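Side-chain contacts in phosphinothricin N-acetyltransferase (Brucella ovis, PDB 5DWM), which probably transfers an acetyl group from acetyl-CoA to an amine such as that of phosphinothricin: residues Arg13-Ala18 / Lys50-Phe55; Gln29-Gly34 / Ile40-Met45; Ala77-Phe80 / Tyr86-Leu89; Leu108-Leu113 / Glu143-Thr148; Arg152-Gly157 / Trp163-Leu168. All blocks are in the same frame, centred on the assembly; numbering follows the deposited sequence.

Contact 1. Residues Arg13-Ala18 / Lys50-Phe55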
# COMPACT_ATOMS: atom_id res chain seq x y z
N ARG A 13 3.05 20.25 18.77
CA ARG A 13 2.04 21.20 18.31
C ARG A 13 1.69 20.91 16.86
O ARG A 13 2.37 20.15 16.17
CB ARG A 13 2.51 22.65 18.45
CG ARG A 13 3.72 22.97 17.57
CD ARG A 13 3.99 24.47 17.50
NE ARG A 13 5.28 24.77 16.89
CZ ARG A 13 5.51 24.76 15.58
NH1 ARG A 13 4.52 24.48 14.74
NH2 ARG A 13 6.72 25.04 15.11
N ASP A 14 0.61 21.54 16.39
CA ASP A 14 0.23 21.41 14.99
C ASP A 14 1.28 22.05 14.08
O ASP A 14 1.84 23.10 14.39
CB ASP A 14 -1.10 22.11 14.73
CG ASP A 14 -2.29 21.34 15.26
OD1 ASP A 14 -2.27 20.09 15.26
OD2 ASP A 14 -3.27 21.99 15.68
N PHE A 15 1.50 21.40 12.94
CA PHE A 15 2.30 21.98 11.87
C PHE A 15 1.71 23.30 11.39
O PHE A 15 0.49 23.47 11.34
CB PHE A 15 2.31 20.97 10.72
CG PHE A 15 2.66 21.54 9.37
CD1 PHE A 15 1.68 21.98 8.50
CD2 PHE A 15 3.98 21.58 8.95
CE1 PHE A 15 2.01 22.49 7.25
CE2 PHE A 15 4.32 22.09 7.70
CZ PHE A 15 3.32 22.54 6.85
N GLN A 16 2.60 24.23 11.04
CA GLN A 16 2.24 25.44 10.33
C GLN A 16 3.14 25.57 9.11
O GLN A 16 4.23 25.00 9.07
CB GLN A 16 2.39 26.67 11.24
CG GLN A 16 1.66 26.54 12.57
CD GLN A 16 0.15 26.60 12.44
OE1 GLN A 16 -0.39 27.04 11.42
NE2 GLN A 16 -0.56 26.16 13.48
N PRO A 17 2.68 26.28 8.07
CA PRO A 17 3.50 26.36 6.84
C PRO A 17 4.91 26.88 7.06
O PRO A 17 5.82 26.49 6.31
CB PRO A 17 2.68 27.29 5.93
CG PRO A 17 1.27 27.12 6.41
CD PRO A 17 1.35 26.90 7.90
N ALA A 18 5.13 27.73 8.07
CA ALA A 18 6.48 28.19 8.38
C ALA A 18 7.43 27.04 8.71
O ALA A 18 8.65 27.22 8.61
CB ALA A 18 6.44 29.18 9.53
N LYS A 50 3.40 21.13 -1.05
CA LYS A 50 2.26 20.58 -1.78
C LYS A 50 1.76 19.30 -1.12
O LYS A 50 0.54 19.11 -0.98
CB LYS A 50 2.65 20.32 -3.23
N ARG A 51 2.68 18.41 -0.72
CA ARG A 51 2.27 17.16 -0.10
C ARG A 51 1.52 17.41 1.20
O ARG A 51 0.46 16.81 1.45
CB ARG A 51 3.49 16.29 0.19
CG ARG A 51 4.18 15.74 -1.05
CD ARG A 51 5.40 14.91 -0.67
NE ARG A 51 6.12 14.48 -1.87
CZ ARG A 51 7.19 13.68 -1.86
NH1 ARG A 51 7.67 13.21 -0.71
NH2 ARG A 51 7.77 13.36 -3.00
N PHE A 52 2.05 18.30 2.04
CA PHE A 52 1.44 18.56 3.34
C PHE A 52 0.11 19.30 3.18
O PHE A 52 -0.84 19.04 3.93
CB PHE A 52 2.41 19.34 4.23
CG PHE A 52 3.42 18.47 4.93
CD1 PHE A 52 4.03 17.42 4.26
CD2 PHE A 52 3.75 18.69 6.25
CE1 PHE A 52 4.95 16.61 4.90
CE2 PHE A 52 4.67 17.88 6.90
CZ PHE A 52 5.27 16.85 6.22
N ALA A 53 0.01 20.20 2.21
CA ALA A 53 -1.27 20.86 1.96
C ALA A 53 -2.35 19.86 1.56
O ALA A 53 -3.52 20.00 1.94
CB ALA A 53 -1.11 21.94 0.89
N ALA A 54 -1.96 18.82 0.80
CA ALA A 54 -2.92 17.78 0.43
C ALA A 54 -3.38 16.98 1.64
O ALA A 54 -4.58 16.73 1.81
CB ALA A 54 -2.33 16.87 -0.66
N PHE A 55 -2.44 16.59 2.53
CA PHE A 55 -2.84 15.89 3.75
C PHE A 55 -3.80 16.72 4.57
O PHE A 55 -4.81 16.21 5.08
CB PHE A 55 -1.61 15.55 4.59
CG PHE A 55 -0.64 14.64 3.92
CD1 PHE A 55 -1.08 13.56 3.15
CD2 PHE A 55 0.72 14.84 4.06
CE1 PHE A 55 -0.17 12.72 2.54
CE2 PHE A 55 1.63 14.01 3.45
CZ PHE A 55 1.18 12.94 2.69

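Contact 2. Residues Gln29-Gly34 / Ile40-Met45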
# COMPACT_ATOMS: atom_id res chain seq x y z
N GLN A 29 17.70 14.67 4.96
CA GLN A 29 18.69 13.80 5.59
C GLN A 29 18.21 12.36 5.65
O GLN A 29 19.00 11.43 5.42
CB GLN A 29 19.04 14.32 6.99
CG GLN A 29 19.84 15.61 6.97
CD GLN A 29 20.97 15.55 5.97
OE1 GLN A 29 21.82 14.66 6.03
NE2 GLN A 29 20.97 16.48 5.02
N ALA A 30 16.93 12.14 5.95
CA ALA A 30 16.37 10.79 5.94
C ALA A 30 16.51 10.14 4.57
O ALA A 30 16.89 8.96 4.46
CB ALA A 30 14.91 10.83 6.36
N VAL A 31 16.22 10.89 3.50
CA VAL A 31 16.30 10.33 2.16
C VAL A 31 17.74 10.00 1.80
O VAL A 31 18.03 8.93 1.24
CB VAL A 31 15.67 11.31 1.15
CG1 VAL A 31 16.00 10.91 -0.28
CG2 VAL A 31 14.16 11.38 1.35
N LEU A 32 18.67 10.90 2.13
CA LEU A 32 20.06 10.75 1.69
C LEU A 32 20.81 9.70 2.50
O LEU A 32 21.62 8.95 1.94
CB LEU A 32 20.79 12.09 1.76
CG LEU A 32 20.34 13.15 0.76
CD1 LEU A 32 21.06 14.47 0.98
CD2 LEU A 32 20.54 12.64 -0.66
N THR A 33 20.57 9.64 3.81
CA THR A 33 21.36 8.80 4.70
C THR A 33 20.62 7.60 5.27
O THR A 33 21.25 6.79 5.96
CB THR A 33 21.89 9.62 5.89
OG1 THR A 33 20.81 9.93 6.78
CG2 THR A 33 22.53 10.92 5.42
N GLY A 34 19.32 7.45 5.01
CA GLY A 34 18.54 6.42 5.66
C GLY A 34 17.78 5.59 4.65
O GLY A 34 17.74 5.88 3.46
N ILE A 40 14.75 8.45 -3.37
CA ILE A 40 16.19 8.56 -3.60
C ILE A 40 16.63 10.01 -3.69
O ILE A 40 17.69 10.38 -3.17
CB ILE A 40 16.60 7.78 -4.87
CG1 ILE A 40 16.02 6.37 -4.85
CG2 ILE A 40 18.12 7.78 -5.03
CD1 ILE A 40 16.39 5.58 -3.66
N GLU A 41 15.83 10.85 -4.33
CA GLU A 41 16.15 12.26 -4.51
C GLU A 41 15.30 13.09 -3.56
O GLU A 41 14.07 13.01 -3.63
CB GLU A 41 15.85 12.65 -5.95
CG GLU A 41 16.08 14.10 -6.29
CD GLU A 41 15.67 14.41 -7.71
OE1 GLU A 41 15.83 13.52 -8.58
OE2 GLU A 41 15.19 15.53 -7.97
N PRO A 42 15.91 13.86 -2.65
CA PRO A 42 15.13 14.66 -1.70
C PRO A 42 14.18 15.60 -2.41
O PRO A 42 14.59 16.31 -3.35
CB PRO A 42 16.21 15.44 -0.94
CG PRO A 42 17.42 14.58 -1.03
CD PRO A 42 17.36 13.95 -2.40
N PRO A 43 12.91 15.63 -2.01
CA PRO A 43 11.97 16.60 -2.58
C PRO A 43 12.37 18.03 -2.23
O PRO A 43 13.03 18.29 -1.22
CB PRO A 43 10.63 16.24 -1.92
CG PRO A 43 10.81 14.83 -1.43
CD PRO A 43 12.26 14.70 -1.07
N THR A 44 11.95 18.96 -3.08
CA THR A 44 12.11 20.37 -2.76
C THR A 44 11.14 20.79 -1.65
O THR A 44 10.16 20.10 -1.35
CB THR A 44 11.79 21.23 -3.99
OG1 THR A 44 10.46 20.94 -4.43
CG2 THR A 44 12.80 20.96 -5.13
N MET A 45 11.41 21.96 -1.07
CA MET A 45 10.43 22.55 -0.17
C MET A 45 9.10 22.77 -0.87
O MET A 45 8.03 22.57 -0.26
CB MET A 45 10.98 23.87 0.37
CG MET A 45 10.25 24.40 1.57
SD MET A 45 11.01 25.91 2.17
CE MET A 45 12.74 25.46 2.17
O HOH W 1 19.16 8.74 -1.42

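Contact 3. Residues Ala77-Phe80 / Tyr86-Leu89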
# COMPACT_ATOMS: atom_id res chain seq x y z
N ALA A 77 -0.52 11.56 9.54
CA ALA A 77 -1.28 10.40 9.11
C ALA A 77 -1.86 10.66 7.73
O ALA A 77 -2.00 11.81 7.30
CB ALA A 77 -2.39 10.08 10.10
N SER A 78 -2.16 9.57 7.04
CA SER A 78 -2.76 9.61 5.71
C SER A 78 -3.43 8.27 5.47
O SER A 78 -3.39 7.38 6.31
CB SER A 78 -1.71 9.92 4.63
OG SER A 78 -0.68 8.94 4.64
N TYR A 79 -4.06 8.11 4.30
CA TYR A 79 -4.63 6.82 3.97
C TYR A 79 -3.55 5.83 3.56
O TYR A 79 -2.56 6.21 2.92
CB TYR A 79 -5.66 6.94 2.84
CG TYR A 79 -6.94 7.63 3.26
CD1 TYR A 79 -7.75 7.07 4.25
CD2 TYR A 79 -7.33 8.82 2.67
CE1 TYR A 79 -8.91 7.71 4.65
CE2 TYR A 79 -8.49 9.46 3.06
CZ TYR A 79 -9.27 8.90 4.05
OH TYR A 79 -10.43 9.54 4.42
N PHE A 80 -3.75 4.57 3.93
CA PHE A 80 -2.98 3.48 3.32
C PHE A 80 -3.35 3.34 1.85
O PHE A 80 -2.48 3.40 0.96
CB PHE A 80 -3.24 2.17 4.08
CG PHE A 80 -2.74 0.95 3.37
CD1 PHE A 80 -1.39 0.73 3.20
CD2 PHE A 80 -3.63 0.02 2.85
CE1 PHE A 80 -0.93 -0.41 2.53
CE2 PHE A 80 -3.19 -1.11 2.18
CZ PHE A 80 -1.84 -1.33 2.02
N TYR A 86 -11.58 1.06 2.86
CA TYR A 86 -10.38 1.34 3.65
C TYR A 86 -10.50 2.59 4.53
O TYR A 86 -9.51 2.95 5.18
CB TYR A 86 -9.19 1.59 2.71
CG TYR A 86 -8.53 0.39 2.06
CD1 TYR A 86 -7.87 -0.57 2.82
CD2 TYR A 86 -8.50 0.25 0.67
CE1 TYR A 86 -7.21 -1.64 2.22
CE2 TYR A 86 -7.85 -0.82 0.07
CZ TYR A 86 -7.21 -1.77 0.84
OH TYR A 86 -6.55 -2.82 0.23
N ARG A 87 -11.65 3.26 4.55
CA ARG A 87 -11.72 4.60 5.15
C ARG A 87 -11.57 4.63 6.67
O ARG A 87 -11.47 5.72 7.22
CB ARG A 87 -12.99 5.35 4.72
CG ARG A 87 -12.92 5.91 3.30
CD ARG A 87 -14.19 6.67 2.91
NE ARG A 87 -14.42 7.87 3.72
CZ ARG A 87 -13.90 9.06 3.44
NH1 ARG A 87 -13.11 9.22 2.38
NH2 ARG A 87 -14.16 10.10 4.22
N TRP A 88 -11.56 3.48 7.35
CA TRP A 88 -11.28 3.43 8.78
C TRP A 88 -9.84 3.05 9.08
O TRP A 88 -9.50 2.82 10.25
CB TRP A 88 -12.26 2.48 9.48
CG TRP A 88 -13.70 2.94 9.43
CD1 TRP A 88 -14.36 3.66 10.38
CD2 TRP A 88 -14.65 2.69 8.38
NE1 TRP A 88 -15.66 3.88 9.99
CE2 TRP A 88 -15.86 3.30 8.77
CE3 TRP A 88 -14.59 2.02 7.15
CZ2 TRP A 88 -17.01 3.25 7.97
CZ3 TRP A 88 -15.73 1.98 6.36
CH2 TRP A 88 -16.92 2.59 6.77
N LEU A 89 -8.98 2.99 8.07
CA LEU A 89 -7.58 2.60 8.19
C LEU A 89 -6.73 3.82 7.86
O LEU A 89 -6.87 4.41 6.78
CB LEU A 89 -7.29 1.46 7.21
CG LEU A 89 -5.81 1.05 7.08
CD1 LEU A 89 -5.33 0.45 8.39
CD2 LEU A 89 -5.65 0.07 5.91
O HOH W 2 -11.80 8.29 6.33
O HOH W 3 -6.49 3.57 4.20

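Contact 4. Residues Leu108-Leu113 / Glu143-Thr148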
# COMPACT_ATOMS: atom_id res chain seq x y z
N LEU A 108 6.86 10.91 21.77
CA LEU A 108 5.97 12.05 22.02
C LEU A 108 5.09 12.32 20.81
O LEU A 108 3.89 12.56 20.95
CB LEU A 108 6.77 13.30 22.36
CG LEU A 108 7.49 13.36 23.69
CD1 LEU A 108 8.27 14.67 23.77
CD2 LEU A 108 6.49 13.23 24.84
N LEU A 109 5.68 12.28 19.61
CA LEU A 109 4.93 12.56 18.39
C LEU A 109 3.88 11.49 18.15
O LEU A 109 2.73 11.80 17.84
CB LEU A 109 5.89 12.64 17.20
CG LEU A 109 6.60 13.97 17.02
CD1 LEU A 109 7.75 13.86 16.04
CD2 LEU A 109 5.63 15.04 16.57
N LEU A 110 4.28 10.22 18.26
CA LEU A 110 3.36 9.13 17.91
C LEU A 110 2.23 9.02 18.92
O LEU A 110 1.08 8.77 18.55
CB LEU A 110 4.12 7.82 17.76
CG LEU A 110 3.35 6.57 17.32
CD1 LEU A 110 2.55 6.83 16.04
CD2 LEU A 110 4.31 5.40 17.14
N ARG A 111 2.53 9.24 20.21
CA ARG A 111 1.46 9.24 21.20
C ARG A 111 0.39 10.28 20.85
O ARG A 111 -0.81 9.98 20.89
CB ARG A 111 2.02 9.48 22.60
CG ARG A 111 0.93 9.61 23.65
CD ARG A 111 1.47 9.40 25.05
NE ARG A 111 1.99 8.05 25.23
CZ ARG A 111 3.26 7.76 25.49
NH1 ARG A 111 4.15 8.74 25.61
NH2 ARG A 111 3.64 6.50 25.64
N GLU A 112 0.81 11.49 20.47
CA GLU A 112 -0.17 12.52 20.15
C GLU A 112 -0.87 12.23 18.83
O GLU A 112 -2.07 12.48 18.69
CB GLU A 112 0.49 13.90 20.17
CG GLU A 112 -0.47 15.07 19.92
CD GLU A 112 -1.58 15.18 20.97
OE1 GLU A 112 -2.64 15.77 20.65
OE2 GLU A 112 -1.39 14.67 22.09
N LEU A 113 -0.14 11.67 17.85
CA LEU A 113 -0.77 11.30 16.59
C LEU A 113 -1.84 10.24 16.80
O LEU A 113 -2.94 10.33 16.23
CB LEU A 113 0.29 10.81 15.60
CG LEU A 113 -0.20 10.65 14.17
CD1 LEU A 113 -0.40 12.00 13.51
CD2 LEU A 113 0.76 9.80 13.36
N GLU A 143 6.55 -0.75 18.54
CA GLU A 143 6.32 -1.77 19.56
C GLU A 143 6.03 -1.14 20.92
O GLU A 143 5.12 -1.57 21.63
CB GLU A 143 7.53 -2.70 19.67
CG GLU A 143 7.70 -3.63 18.49
CD GLU A 143 8.95 -4.48 18.59
OE1 GLU A 143 9.80 -4.18 19.46
OE2 GLU A 143 9.08 -5.45 17.81
N SER A 144 6.78 -0.10 21.28
CA SER A 144 6.62 0.49 22.61
C SER A 144 5.26 1.18 22.77
O SER A 144 4.79 1.33 23.90
CB SER A 144 7.75 1.48 22.90
OG SER A 144 7.52 2.72 22.26
N LEU A 145 4.62 1.58 21.68
CA LEU A 145 3.31 2.20 21.74
C LEU A 145 2.17 1.23 21.42
O LEU A 145 1.05 1.67 21.14
CB LEU A 145 3.26 3.44 20.85
CG LEU A 145 3.83 4.64 21.63
CD1 LEU A 145 4.01 5.84 20.75
CD2 LEU A 145 2.91 4.98 22.79
N GLY A 146 2.44 -0.07 21.44
CA GLY A 146 1.40 -1.07 21.37
C GLY A 146 1.10 -1.61 19.99
O GLY A 146 0.17 -2.42 19.86
N PHE A 147 1.83 -1.20 18.96
CA PHE A 147 1.62 -1.77 17.65
C PHE A 147 2.05 -3.23 17.67
O PHE A 147 3.00 -3.61 18.37
CB PHE A 147 2.46 -1.04 16.60
CG PHE A 147 1.91 0.30 16.18
CD1 PHE A 147 1.97 1.40 17.03
CD2 PHE A 147 1.42 0.48 14.89
CE1 PHE A 147 1.49 2.63 16.62
CE2 PHE A 147 0.96 1.71 14.48
CZ PHE A 147 0.99 2.79 15.34
N THR A 148 1.36 -4.05 16.89
CA THR A 148 1.71 -5.46 16.74
C THR A 148 2.17 -5.73 15.31
O THR A 148 1.73 -5.08 14.36
CB THR A 148 0.53 -6.37 17.09
OG1 THR A 148 -0.57 -6.10 16.21
CG2 THR A 148 0.07 -6.12 18.52

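Contact 5. Residues Arg152-Gly157 / Trp163-Leu168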
# COMPACT_ATOMS: atom_id res chain seq x y z
N ARG A 152 5.59 -8.69 6.69
CA ARG A 152 6.93 -8.32 6.24
C ARG A 152 7.01 -8.66 4.76
O ARG A 152 6.99 -9.85 4.40
CB ARG A 152 8.00 -9.06 7.03
CG ARG A 152 9.42 -8.64 6.67
CD ARG A 152 10.39 -9.05 7.77
NE ARG A 152 11.78 -8.75 7.43
CZ ARG A 152 12.72 -8.45 8.32
NH1 ARG A 152 12.42 -8.37 9.62
NH2 ARG A 152 13.96 -8.20 7.93
N ILE A 153 7.09 -7.64 3.91
CA ILE A 153 7.25 -7.85 2.48
C ILE A 153 8.74 -7.86 2.22
O ILE A 153 9.40 -6.82 2.29
CB ILE A 153 6.55 -6.77 1.64
CG1 ILE A 153 5.09 -6.60 2.03
CG2 ILE A 153 6.70 -7.08 0.14
CD1 ILE A 153 4.44 -5.37 1.37
N GLU A 154 9.29 -9.03 1.91
CA GLU A 154 10.72 -9.17 1.73
C GLU A 154 11.15 -8.62 0.38
O GLU A 154 10.49 -8.83 -0.64
CB GLU A 154 11.10 -10.64 1.81
CG GLU A 154 10.91 -11.22 3.19
CD GLU A 154 11.44 -12.63 3.28
OE1 GLU A 154 12.67 -12.79 3.41
OE2 GLU A 154 10.63 -13.57 3.19
N GLY A 155 12.28 -7.91 0.37
CA GLY A 155 12.84 -7.43 -0.88
C GLY A 155 11.95 -6.44 -1.60
O GLY A 155 11.91 -6.43 -2.83
N SER A 156 11.22 -5.61 -0.85
CA SER A 156 10.31 -4.64 -1.44
C SER A 156 11.04 -3.43 -2.02
O SER A 156 10.48 -2.75 -2.90
CB SER A 156 9.32 -4.16 -0.38
OG SER A 156 10.03 -3.58 0.71
N GLY A 157 12.23 -3.12 -1.54
CA GLY A 157 12.95 -1.96 -2.03
C GLY A 157 14.41 -2.29 -2.30
O GLY A 157 14.99 -3.19 -1.69
N TRP A 163 19.07 -4.66 -0.81
CA TRP A 163 17.66 -5.01 -0.79
C TRP A 163 17.09 -4.75 0.60
O TRP A 163 17.75 -5.01 1.61
CB TRP A 163 17.44 -6.48 -1.18
CG TRP A 163 17.59 -6.71 -2.65
CD1 TRP A 163 18.64 -7.31 -3.29
CD2 TRP A 163 16.66 -6.33 -3.67
NE1 TRP A 163 18.41 -7.34 -4.65
CE2 TRP A 163 17.20 -6.74 -4.91
CE3 TRP A 163 15.41 -5.69 -3.65
CZ2 TRP A 163 16.54 -6.53 -6.11
CZ3 TRP A 163 14.76 -5.48 -4.84
CH2 TRP A 163 15.32 -5.89 -6.06
N LEU A 164 15.86 -4.25 0.64
CA LEU A 164 15.22 -3.79 1.86
C LEU A 164 13.89 -4.50 2.01
O LEU A 164 13.22 -4.77 1.02
CB LEU A 164 14.93 -2.29 1.77
CG LEU A 164 16.05 -1.39 1.25
CD1 LEU A 164 15.57 0.06 1.15
CD2 LEU A 164 17.29 -1.49 2.13
N ASP A 165 13.50 -4.76 3.26
CA ASP A 165 12.20 -5.35 3.56
C ASP A 165 11.28 -4.28 4.14
O ASP A 165 11.73 -3.38 4.84
CB ASP A 165 12.31 -6.47 4.60
CG ASP A 165 13.15 -7.65 4.13
OD1 ASP A 165 13.48 -7.75 2.93
OD2 ASP A 165 13.47 -8.50 4.98
N THR A 166 9.98 -4.42 3.89
CA THR A 166 8.99 -3.55 4.51
C THR A 166 8.36 -4.30 5.68
O THR A 166 7.75 -5.36 5.47
CB THR A 166 7.89 -3.21 3.51
OG1 THR A 166 8.43 -2.47 2.42
CG2 THR A 166 6.79 -2.38 4.20
N VAL A 167 8.49 -3.76 6.89
CA VAL A 167 7.84 -4.33 8.07
C VAL A 167 6.52 -3.61 8.30
O VAL A 167 6.47 -2.38 8.35
CB VAL A 167 8.77 -4.24 9.30
CG1 VAL A 167 7.96 -4.39 10.59
CG2 VAL A 167 9.86 -5.31 9.19
N LEU A 168 5.43 -4.37 8.41
CA LEU A 168 4.11 -3.81 8.65
C LEU A 168 3.70 -4.05 10.10
O LEU A 168 3.88 -5.15 10.63
CB LEU A 168 3.07 -4.45 7.73
CG LEU A 168 3.41 -4.38 6.24
CD1 LEU A 168 2.52 -5.35 5.53
CD2 LEU A 168 3.19 -2.99 5.72

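Contact 1. Residues Arg13-Ala18 / Lys50-Phe55
Segment 13-18, which carries Phe15, leaves the edge strand 11-14 of the GNAT fold after Asp14 and runs on as loop beside helix 45-58, from which Phe52 faces it. Residues 50-55 are helical throughout, with Ala54 N bonded to Lys50 O and Phe55 N to Arg51 O. The backbones stay well apart, and a single pair of aromatic side chains spans the gap. Phe15 sends its ring toward the helix with CG anti to the backbone N (chi1 160°), and Phe52 reaches back from the helix surface. The rings are oblique, their planes 59° apart and their centroids separated by 5.2 Å. Phe52 brings one carbon to the contact: CD2 lies over a face of the Phe15 ring, toward its rim. Dispersion between aromatic carbons therefore carries the contact. Ile23 of helix 20-33 and Ile62 of the neighbouring strand 62-67 also touch both rings, and Tyr76 meets Phe52 edge-to-face, which makes the pair part of a wider apolar layer between helices and sheet. On the strand side, Arg13 NH1 donates to Asp14 O at 3.0 Å, and its guanidinium also pairs with Asp19 and Glu66. Between the aromatic rings, the closest approach is Phe15 CE2 to Phe52 CD2, 3.7 Å.

Contact 2. Residues Gln29-Gly34 / Ile40-Met45
Val31 and Leu32, on the last turn of helix 20-33, receive the loop that leads to helix 45-58, the connection between the first two helices of the GNAT fold. Apolar contact is centred on Pro42. Its ring lies across the Leu32 side chain at about a right angle, and Pro42 CG comes within 3.7 Å of Leu32 CD2. On the neighbouring side, Pro42 CD packs against Val31 CG1 at 3.9 Å, so one proline ring bridges two consecutive helix residues. The valine methyl also touches polar backbone: a chi1 of 167° swings CG1 away from its own amide and to within 3.4 Å of Ile40 O.

Polar linkage is left to water. One molecule donates both its protons, to Val31 O at 2.9 Å and to Ile40 O at 2.8 Å, and so joins a carbonyl of the last helical turn to one of the loop. Val31 O also accepts from Lys159, so that the lysine and the water share this carbonyl.

Local bonds shape the two ends. Thr44 is the N-cap of the following helix, its OG1 accepting from Glu47 N. At the end of the first helix, Gln29 O accepts from Thr33 N and, from the opposite face of the carbonyl plane, from Thr33 OG1 at 2.7 Å.

Contact 3. Residues Ala77-Phe80 / Tyr86-Leu89
The end of strand 70-79 faces a type I turn, Tyr86 to Leu89, closed by Leu89 N to Tyr86 O, with Tyr79 and Leu89 the nearest pair of CA atoms. Phe80 enters the angle between two turn residues, its ring carried there by a chi1 of 168°. Its edge is directed at the face of Tyr86 in an offset edge-to-face pair, the planes 73° apart and the centroids 5.7 Å from each other. Phe80 CD2 is nearest Tyr86 CE1 (4.0 Å) and also lies 3.7 Å from Leu89 CD2.

Tyr79 takes the other flank. Its hydroxyl sits over one face of the Arg87 guanidinium, 3.4 Å from NH1, at an angle too poor for a hydrogen bond; the arginine's polar end has its partner in Ser184, whose OG accepts from NE. A water in the plane of the tyrosine ring links the hydroxyl to the backbone of Arg87, accepting from Tyr79 OH at 2.7 Å and donating to Arg87 O at 2.7 Å. A second water lies 2.7 Å from Leu89 O and accepts a weak bond from Phe80 N.

Tyr38 of the second subunit meets the Tyr86 ring, and Arg81 of that subunit packs on Phe80. The whole forms the connection between antiparallel strands 70-79 and 89-96 of the central GNAT sheet, with Phe80 and Tyr86 built into the dimer interface.

Contact 4. Residues Leu108-Leu113 / Glu143-Thr148
A charged group rests on a methyl here: Arg111 NH2 lies only 3.3 Å from Leu145 CD2, with no acceptor across the contact to meet it. The arginine chain crosses the leucine at about a right angle, and a bend at chi3 (-63°) brings its guanidinium obliquely against that branch. The other branch of Leu145 serves a different partner. Its CD1 fits against Leu110, 3.6 Å from CG and equally near CB and CD2, as the two leucines slide past each other in opposite directions. Leu145 is thus gripped by two successive residues of helix 105-119, one methyl to each.

Leu110 also reaches Phe147, its CD2 lying 4.0 Å from CE1 in an oblique approach to the ring. Leu145 and Phe147 both point toward the helix, on either side of Gly146. This glycine, at positive phi, is the C-prime residue of a Schellman motif that ends helix 136-144, with Gly146 N bonded to Glu143 O and Phe147 N to His142 O.

Leu110 packs on Ile94, a residue that binds acetyl-CoA. The chemistry implies a graded join: Leu110 and Phe147, both buried, with Leu145 between helix and turn, and at the exposed margin an arginine that adds van der Waals contact through its guanidinium, without a polar partner in the turn.

Contact 5. Residues Arg152-Gly157 / Trp163-Leu168
Arg152 and Asp165 form a salt bridge across the antiparallel hairpin of strands 148-159 and 162-172. From CB, which lies near Thr166 O, the arginine runs extended; CG passes the same carbonyl and CB of Asp165, and CD packs on Val167 CG2. A chi1 of -176° continues this stretched course, and the tip arrives side-on to the carboxylate. NE and NH2 each donate to Asp165 OD2 at 3.0 Å. OD2 lies in the guanidinium plane, and the two nitrogens meet it on its anti side, from opposite faces of the carboxylate plane. NH1 touches Val167 CG2, and NH2 has a second, acidic partner in Glu133.

The other carboxylate oxygen, Asp165 OD1, accepts from Gly155 N at 2.8 Å in a nearly straight bond (166°), and also pairs with Arg177 of the second subunit. The bond to Gly155 N helps to hold the type II turn Ile153 to Ser156. Ile153 and Thr166 exchange two backbone bonds before the turn, Gly157 and Leu164 two after it, and Ser156 and Gly157 both face Leu164 in a classic beta bulge. Ser156 OG and Thr166 OG1 lie 2.6 Å apart in a hydrogen bond, and Tyr38 OH bonds to the serine as well.

Asp165 therefore holds the turn backbone with one oxygen and a flanking arginine with the other; the two arginines and the amide of Gly155 would probably favour its ionised form, against the nearby Glu154 carboxylate.

How the contacts relate
All five contacts belong to one GNAT domain built on a mixed seven-stranded sheet. Contact 2 falls within the span of chain that contact 1 brackets, and they touch where Arg51 of helix 45-58 packs on Pro43 of the loop before it, with centres 18 Å apart. Contacts 3, 4 and 5 follow in sequence. Contact 3 meets contact 1 through Ser78 and Phe55, and contact 4 through Ala77 and Leu113, which links helices with strand 70-79. Contacts 1 and 5, both reaching the sheet, lie 29 Å apart on opposite sides of the chain's centre. Contacts 3 and 5 meet the second subunit extensively; contact 4 does not touch it, so the same sheet carries the packing beside the acetyl-CoA site and the dimer interface.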